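Local coordinates for SusD family protein (Bacteroides uniformis, PDB 7KV1) that probably binds beta-glucans at the surface of a human gut bacterium, as a SusD-like glycan-binding protein built on tetratricopeptide-type helices, at residues Leu413-Arg421 / Asn448-Thr456; Leu225-Met235 / Trp282-Asn291. All coordinates share one frame; numbering follows the deposited sequence.

Contact 1 of 2, residues Leu413-Arg421 / Asn448-Thr456; sequences LNAAELSLR and NVTVDDVLT
V454 goes as a knob into a hole formed by L413, A416, E417 and L420, and no hydrogen bond crosses between the two segments: the contact is apolar packing in the helical scaffold of the SusD fold, where the segments 413-420 and 451-456 run nearly antiparallel (161°), their axes 9.2 Å apart at closest. The two methyls of V454 divide the hole. V454 CG1, anti to the backbone N (chi1 -177°), drops onto the L413 carbonyl, 3.2 Å from L413 O, and also lies 3.9 Å from CB of E417. CG2 takes the other half, touching CB of A416 and CD1 of L420.

One turn earlier V451 packs with both methyls too, without a hole of its own. V451 CG2 presses on L420 CB at 3.5 Å, tighter than an ordinary carbon-carbon contact, and rests against CG of R421; its CG1 meets the aliphatic CG of E417. The side chain of L420 reaches over the start of helix 451-461, setting L420 CD1 3.5 Å from the T450 carbonyl C and beside CG2 of V449. That start is fixed by a capping box: D453 N donates to T450 OG1, while T450 N donates to D453 OD2.

The carboxylate of E417 is carried past the valines on an extended chain to R421 and R474. OE2 takes a salt bridge from R421 NH1, lying in the plane of the guanidinium, and a second one from R474; two positive partners on one oxygen would probably favour the charged form of the acid. R421 is held further by N245 through NH2. On the other carboxylate oxygen, E417 OE1, the methyl CD2 of L455 rests at 3.7 Å.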
# COMPACT_ATOMS: atom_id res chain seq x y z
N LEU A 413 -3.77 -14.80 3.15
CA LEU A 413 -2.36 -15.04 2.79
C LEU A 413 -1.44 -14.67 3.96
O LEU A 413 -0.42 -15.38 4.15
CB LEU A 413 -2.00 -14.34 1.48
CG LEU A 413 -2.76 -14.83 0.24
CD1 LEU A 413 -2.35 -14.06 -0.99
CD2 LEU A 413 -2.52 -16.31 -0.04
N ASN A 414 -1.79 -13.63 4.72
CA ASN A 414 -1.07 -13.28 5.96
C ASN A 414 -1.14 -14.49 6.90
O ASN A 414 -0.12 -14.92 7.43
CB ASN A 414 -1.67 -12.06 6.67
CG ASN A 414 -1.30 -10.71 6.07
OD1 ASN A 414 -0.47 -10.63 5.17
ND2 ASN A 414 -1.94 -9.66 6.56
N ALA A 415 -2.35 -14.96 7.16
CA ALA A 415 -2.60 -16.10 8.09
C ALA A 415 -1.84 -17.34 7.61
O ALA A 415 -1.18 -18.02 8.43
CB ALA A 415 -4.06 -16.33 8.15
N ALA A 416 -1.90 -17.67 6.33
CA ALA A 416 -1.24 -18.90 5.83
C ALA A 416 0.26 -18.79 6.11
O ALA A 416 0.85 -19.72 6.66
CB ALA A 416 -1.54 -19.13 4.38
N GLU A 417 0.86 -17.64 5.84
CA GLU A 417 2.30 -17.48 6.04
C GLU A 417 2.61 -17.56 7.54
O GLU A 417 3.58 -18.22 7.90
CB GLU A 417 2.80 -16.17 5.43
CG GLU A 417 4.23 -15.85 5.78
CD GLU A 417 4.78 -14.59 5.13
OE1 GLU A 417 4.15 -14.06 4.15
OE2 GLU A 417 5.81 -14.12 5.64
N LEU A 418 1.83 -16.86 8.38
CA LEU A 418 2.15 -16.76 9.81
C LEU A 418 2.00 -18.15 10.45
O LEU A 418 2.84 -18.51 11.32
CB LEU A 418 1.26 -15.70 10.46
CG LEU A 418 1.58 -14.24 10.13
CD1 LEU A 418 0.43 -13.34 10.49
CD2 LEU A 418 2.86 -13.77 10.81
N SER A 419 1.02 -18.94 9.99
CA SER A 419 0.82 -20.32 10.47
C SER A 419 2.08 -21.11 10.12
O SER A 419 2.71 -21.72 11.03
CB SER A 419 -0.43 -20.92 9.88
OG SER A 419 -0.50 -22.31 10.11
N LEU A 420 2.49 -21.09 8.85
CA LEU A 420 3.67 -21.88 8.45
C LEU A 420 4.90 -21.40 9.22
O LEU A 420 5.73 -22.25 9.51
CB LEU A 420 3.87 -21.79 6.94
CG LEU A 420 2.74 -22.40 6.13
CD1 LEU A 420 2.89 -22.03 4.67
CD2 LEU A 420 2.65 -23.91 6.33
N ARG A 421 5.02 -20.12 9.56
CA ARG A 421 6.29 -19.68 10.20
C ARG A 421 6.22 -19.83 11.72
O ARG A 421 7.19 -19.44 12.37
CB ARG A 421 6.68 -18.27 9.78
CG ARG A 421 6.87 -18.11 8.29
CD ARG A 421 7.07 -16.69 7.83
NE ARG A 421 8.29 -16.10 8.33
CZ ARG A 421 8.62 -14.81 8.19
NH1 ARG A 421 7.82 -13.97 7.53
NH2 ARG A 421 9.74 -14.37 8.71
N ASN A 448 -0.35 -29.40 -0.60
CA ASN A 448 0.53 -29.07 0.55
C ASN A 448 1.03 -27.65 0.29
O ASN A 448 1.30 -27.35 -0.87
CB ASN A 448 1.68 -30.06 0.72
CG ASN A 448 2.54 -29.78 1.95
OD1 ASN A 448 2.06 -29.78 3.07
ND2 ASN A 448 3.81 -29.51 1.75
N VAL A 449 1.13 -26.80 1.31
CA VAL A 449 1.49 -25.37 1.12
C VAL A 449 2.76 -25.10 1.90
O VAL A 449 2.92 -25.60 3.05
CB VAL A 449 0.34 -24.40 1.46
CG1 VAL A 449 -0.89 -24.64 0.59
CG2 VAL A 449 -0.07 -24.45 2.92
N THR A 450 3.70 -24.41 1.24
CA THR A 450 4.96 -23.94 1.84
C THR A 450 4.95 -22.40 1.89
O THR A 450 4.13 -21.75 1.22
CB THR A 450 6.18 -24.37 1.03
OG1 THR A 450 6.10 -23.60 -0.17
CG2 THR A 450 6.24 -25.86 0.75
N VAL A 451 5.85 -21.82 2.68
CA VAL A 451 5.91 -20.34 2.78
C VAL A 451 6.21 -19.74 1.39
O VAL A 451 5.58 -18.71 1.06
CB VAL A 451 6.91 -19.87 3.84
CG1 VAL A 451 6.93 -18.35 3.91
CG2 VAL A 451 6.52 -20.43 5.18
N ASP A 452 7.03 -20.39 0.57
CA ASP A 452 7.32 -19.90 -0.80
C ASP A 452 6.05 -19.86 -1.66
O ASP A 452 5.86 -18.88 -2.40
CB ASP A 452 8.40 -20.68 -1.53
CG ASP A 452 8.91 -19.85 -2.73
OD1 ASP A 452 9.35 -18.68 -2.54
OD2 ASP A 452 8.78 -20.33 -3.82
N ASP A 453 5.18 -20.86 -1.54
CA ASP A 453 3.87 -20.86 -2.25
C ASP A 453 3.08 -19.60 -1.86
O ASP A 453 2.43 -19.03 -2.75
CB ASP A 453 3.03 -22.10 -1.93
CG ASP A 453 3.64 -23.42 -2.40
OD1 ASP A 453 4.27 -23.40 -3.49
OD2 ASP A 453 3.47 -24.47 -1.66
N VAL A 454 3.04 -19.25 -0.57
CA VAL A 454 2.29 -18.06 -0.10
C VAL A 454 2.91 -16.81 -0.75
O VAL A 454 2.17 -16.00 -1.31
CB VAL A 454 2.24 -17.95 1.43
CG1 VAL A 454 1.40 -16.75 1.87
CG2 VAL A 454 1.74 -19.23 2.06
N LEU A 455 4.23 -16.66 -0.72
CA LEU A 455 4.87 -15.47 -1.36
C LEU A 455 4.52 -15.43 -2.85
O LEU A 455 4.27 -14.31 -3.41
CB LEU A 455 6.38 -15.52 -1.11
CG LEU A 455 6.80 -15.53 0.36
CD1 LEU A 455 8.30 -15.58 0.44
CD2 LEU A 455 6.24 -14.31 1.11
N THR A 456 4.51 -16.57 -3.54
CA THR A 456 4.15 -16.59 -4.98
C THR A 456 2.70 -16.15 -5.14
O THR A 456 2.43 -15.34 -6.05
CB THR A 456 4.41 -17.97 -5.61
OG1 THR A 456 5.82 -18.14 -5.54
CG2 THR A 456 3.87 -18.08 -7.03

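Contact 2 of 2, residues Leu225-Met235 / Trp282-Asn291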
# COMPACT_ATOMS: atom_id res chain seq x y z
N LEU A 225 -18.02 4.53 5.95
CA LEU A 225 -17.00 3.60 5.38
C LEU A 225 -15.81 4.45 4.94
O LEU A 225 -16.03 5.49 4.34
CB LEU A 225 -17.63 2.78 4.24
CG LEU A 225 -18.53 1.64 4.70
CD1 LEU A 225 -19.17 0.93 3.52
CD2 LEU A 225 -17.76 0.64 5.56
N GLY A 226 -14.58 4.06 5.31
CA GLY A 226 -13.36 4.87 5.13
C GLY A 226 -12.72 5.20 6.47
O GLY A 226 -11.50 5.38 6.53
N ARG A 227 -13.51 5.26 7.54
CA ARG A 227 -12.93 5.38 8.90
C ARG A 227 -12.01 4.18 9.12
O ARG A 227 -12.23 3.13 8.54
CB ARG A 227 -13.96 5.49 10.02
CG ARG A 227 -14.68 6.83 10.04
CD ARG A 227 -15.56 7.08 11.27
NE ARG A 227 -16.28 8.34 11.06
CZ ARG A 227 -15.81 9.57 11.30
NH1 ARG A 227 -14.62 9.76 11.84
NH2 ARG A 227 -16.54 10.62 11.01
N VAL A 228 -11.03 4.35 9.99
CA VAL A 228 -10.19 3.20 10.40
C VAL A 228 -10.98 2.39 11.40
O VAL A 228 -11.86 2.97 12.10
CB VAL A 228 -8.84 3.70 10.91
CG1 VAL A 228 -8.16 4.46 9.79
CG2 VAL A 228 -8.93 4.56 12.18
N THR A 229 -10.68 1.10 11.43
CA THR A 229 -11.44 0.05 12.15
C THR A 229 -10.46 -0.87 12.86
O THR A 229 -9.24 -0.82 12.60
CB THR A 229 -12.34 -0.74 11.20
OG1 THR A 229 -11.47 -1.35 10.25
CG2 THR A 229 -13.38 0.11 10.49
N GLN A 230 -10.98 -1.70 13.75
CA GLN A 230 -10.16 -2.69 14.45
C GLN A 230 -9.61 -3.67 13.39
O GLN A 230 -8.48 -4.12 13.55
CB GLN A 230 -11.00 -3.33 15.54
CG GLN A 230 -10.21 -4.25 16.43
CD GLN A 230 -9.49 -3.51 17.52
OE1 GLN A 230 -9.24 -2.31 17.42
NE2 GLN A 230 -9.15 -4.26 18.56
N ALA A 231 -10.41 -4.03 12.39
CA ALA A 231 -9.95 -4.96 11.32
C ALA A 231 -8.77 -4.30 10.59
O ALA A 231 -7.79 -4.96 10.29
CB ALA A 231 -11.06 -5.29 10.36
N MET A 232 -8.87 -3.01 10.31
CA MET A 232 -7.78 -2.30 9.60
C MET A 232 -6.53 -2.33 10.49
O MET A 232 -5.43 -2.52 9.95
CB MET A 232 -8.17 -0.87 9.23
CG MET A 232 -7.05 -0.10 8.58
SD MET A 232 -6.23 0.98 9.75
CE MET A 232 -5.19 1.95 8.67
N ALA A 233 -6.71 -2.16 11.81
CA ALA A 233 -5.64 -2.18 12.83
C ALA A 233 -4.93 -3.53 12.82
O ALA A 233 -3.66 -3.57 12.88
CB ALA A 233 -6.22 -1.88 14.20
N TYR A 234 -5.70 -4.61 12.81
CA TYR A 234 -5.16 -5.99 12.70
C TYR A 234 -4.25 -6.14 11.45
O TYR A 234 -3.22 -6.78 11.52
CB TYR A 234 -6.30 -7.02 12.65
CG TYR A 234 -7.10 -7.17 13.91
CD1 TYR A 234 -6.71 -6.62 15.12
CD2 TYR A 234 -8.23 -7.97 13.92
CE1 TYR A 234 -7.47 -6.77 16.27
CE2 TYR A 234 -8.99 -8.16 15.07
CZ TYR A 234 -8.60 -7.56 16.25
OH TYR A 234 -9.35 -7.77 17.38
N MET A 235 -4.66 -5.57 10.32
CA MET A 235 -3.92 -5.68 9.04
C MET A 235 -2.64 -4.85 9.13
O MET A 235 -1.60 -5.29 8.64
CB MET A 235 -4.82 -5.25 7.87
CG MET A 235 -6.00 -6.23 7.68
SD MET A 235 -5.47 -7.95 7.31
CE MET A 235 -4.81 -7.81 5.65
N TRP A 282 -16.09 -1.23 -1.28
CA TRP A 282 -16.65 -1.62 0.04
C TRP A 282 -17.50 -2.90 -0.09
O TRP A 282 -18.48 -3.04 0.66
CB TRP A 282 -17.42 -0.43 0.63
CG TRP A 282 -16.50 0.71 0.95
CD1 TRP A 282 -16.45 1.93 0.35
CD2 TRP A 282 -15.45 0.69 1.93
NE1 TRP A 282 -15.42 2.68 0.89
CE2 TRP A 282 -14.81 1.94 1.87
CE3 TRP A 282 -15.04 -0.25 2.87
CZ2 TRP A 282 -13.76 2.27 2.72
CZ3 TRP A 282 -13.99 0.07 3.71
CH2 TRP A 282 -13.37 1.32 3.64
N CYS A 283 -17.12 -3.84 -0.96
CA CYS A 283 -17.67 -5.22 -0.92
C CYS A 283 -17.14 -5.88 0.36
O CYS A 283 -16.31 -5.23 1.10
CB CYS A 283 -17.32 -6.02 -2.17
SG CYS A 283 -15.55 -6.38 -2.35
N ASP A 284 -17.60 -7.09 0.66
CA ASP A 284 -17.31 -7.73 1.96
C ASP A 284 -15.88 -8.26 2.01
O ASP A 284 -15.46 -8.71 3.08
CB ASP A 284 -18.38 -8.77 2.29
CG ASP A 284 -19.72 -8.09 2.61
OD1 ASP A 284 -19.71 -7.06 3.36
OD2 ASP A 284 -20.74 -8.55 2.07
N GLU A 285 -15.13 -8.17 0.92
CA GLU A 285 -13.67 -8.42 0.90
C GLU A 285 -12.90 -7.22 1.46
O GLU A 285 -11.75 -7.36 1.91
CB GLU A 285 -13.22 -8.73 -0.52
CG GLU A 285 -11.76 -9.10 -0.56
CD GLU A 285 -11.32 -9.91 -1.76
OE1 GLU A 285 -12.18 -10.37 -2.54
OE2 GLU A 285 -10.11 -10.06 -1.90
N SER A 286 -13.50 -6.04 1.43
CA SER A 286 -12.79 -4.77 1.66
C SER A 286 -12.60 -4.55 3.16
O SER A 286 -13.58 -4.50 3.89
CB SER A 286 -13.52 -3.63 0.97
OG SER A 286 -12.69 -2.47 1.00
N ILE A 287 -11.36 -4.48 3.64
CA ILE A 287 -11.11 -4.17 5.08
C ILE A 287 -10.86 -2.67 5.19
O ILE A 287 -11.36 -2.03 6.14
CB ILE A 287 -9.98 -5.04 5.65
CG1 ILE A 287 -10.43 -6.49 5.81
CG2 ILE A 287 -9.47 -4.46 6.95
CD1 ILE A 287 -9.35 -7.45 6.18
N TRP A 288 -10.11 -2.10 4.23
CA TRP A 288 -9.90 -0.64 4.22
C TRP A 288 -9.59 -0.13 2.82
O TRP A 288 -8.75 -0.74 2.09
CB TRP A 288 -8.82 -0.27 5.24
CG TRP A 288 -8.81 1.18 5.59
CD1 TRP A 288 -9.82 1.91 6.15
CD2 TRP A 288 -7.73 2.10 5.38
NE1 TRP A 288 -9.44 3.21 6.31
CE2 TRP A 288 -8.16 3.36 5.85
CE3 TRP A 288 -6.43 1.97 4.88
CZ2 TRP A 288 -7.32 4.48 5.83
CZ3 TRP A 288 -5.62 3.09 4.81
CH2 TRP A 288 -6.07 4.32 5.31
N GLU A 289 -10.28 0.94 2.45
CA GLU A 289 -10.10 1.65 1.18
C GLU A 289 -9.91 3.12 1.51
O GLU A 289 -10.41 3.56 2.56
CB GLU A 289 -11.31 1.53 0.26
CG GLU A 289 -11.86 0.14 0.13
CD GLU A 289 -12.86 -0.06 -1.00
OE1 GLU A 289 -13.11 0.91 -1.78
OE2 GLU A 289 -13.38 -1.19 -1.09
N ILE A 290 -9.23 3.84 0.61
CA ILE A 290 -9.16 5.32 0.61
C ILE A 290 -10.15 5.81 -0.43
O ILE A 290 -10.06 5.38 -1.57
CB ILE A 290 -7.73 5.79 0.37
CG1 ILE A 290 -6.79 5.23 1.44
CG2 ILE A 290 -7.70 7.31 0.34
CD1 ILE A 290 -5.33 5.40 1.12
N ASN A 291 -11.11 6.62 0.00
CA ASN A 291 -12.29 7.04 -0.80
C ASN A 291 -11.90 8.23 -1.66
O ASN A 291 -11.26 9.17 -1.09
CB ASN A 291 -13.48 7.47 0.05
CG ASN A 291 -14.12 6.31 0.77
OD1 ASN A 291 -14.21 5.22 0.23
ND2 ASN A 291 -14.58 6.55 1.99
O HOH W 1 -10.31 6.09 3.86
O HOH W 2 -12.67 -2.67 8.25
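A classic beta bulge, with I287 and W288 both facing Y406 of strand 403-407, presents two large side chains to the N-terminal end of helix 230-244 and the loop leading into it. I287 puts CG2 against A231 and the backbone N of M232, and CD1 3.9 Å from CG of M235. W288 lies alongside M232, whose chain bends at chi2 (-99°) to bring CE over the six-membered ring, 3.9 Å from its centroid; SD stands farther off above the five-membered ring. At the indole edge, W288 NE1 donates to G226 O at 3.0 Å, from above the carbonyl plane, and a water links that oxygen to E289 O.

W282 is sandwiched: CB of L225 sits over one face, 3.8 Å from the five-membered-ring centroid, and CG of E289 lies over the opposite one. Its NE1 bonds in plane to a lone pair of N291 OD1, turning N291 ND2 to L225 O at 3.0 Å. With a leucine in place of W282, N291 OD1 would probably lose its donor and the amide would be freer to turn away from L225 O.

T229 OG1 accepts from M232 N, and a second water joins this hydroxyl to I287 O. The result is an N-capped helix start packed on a bulged strand, with a Met-aromatic contact between M232 and W288 joining the two.

Overall arrangement
The two contacts lie in series along the chain, contact 2 closing before contact 1 opens, and they are about 23 Å apart, centre to centre. They nevertheless touch through helices 230-244 and 408-420: M235 CE lies 3.5 Å from N414 ND2. Helix 408-420 directly follows strand 403-407, the antiparallel partner of strand 286-290, so it ties the small sheet of contact 2 to the helix pair of contact 1. The cobalt hexammine(III) pocket includes I261, F266 and Y408; the bound ion, which need not mark the glycan site, lies about 9 Å from the side chain of I287 in contact 2 and about 13 Å from that of A416 in contact 1.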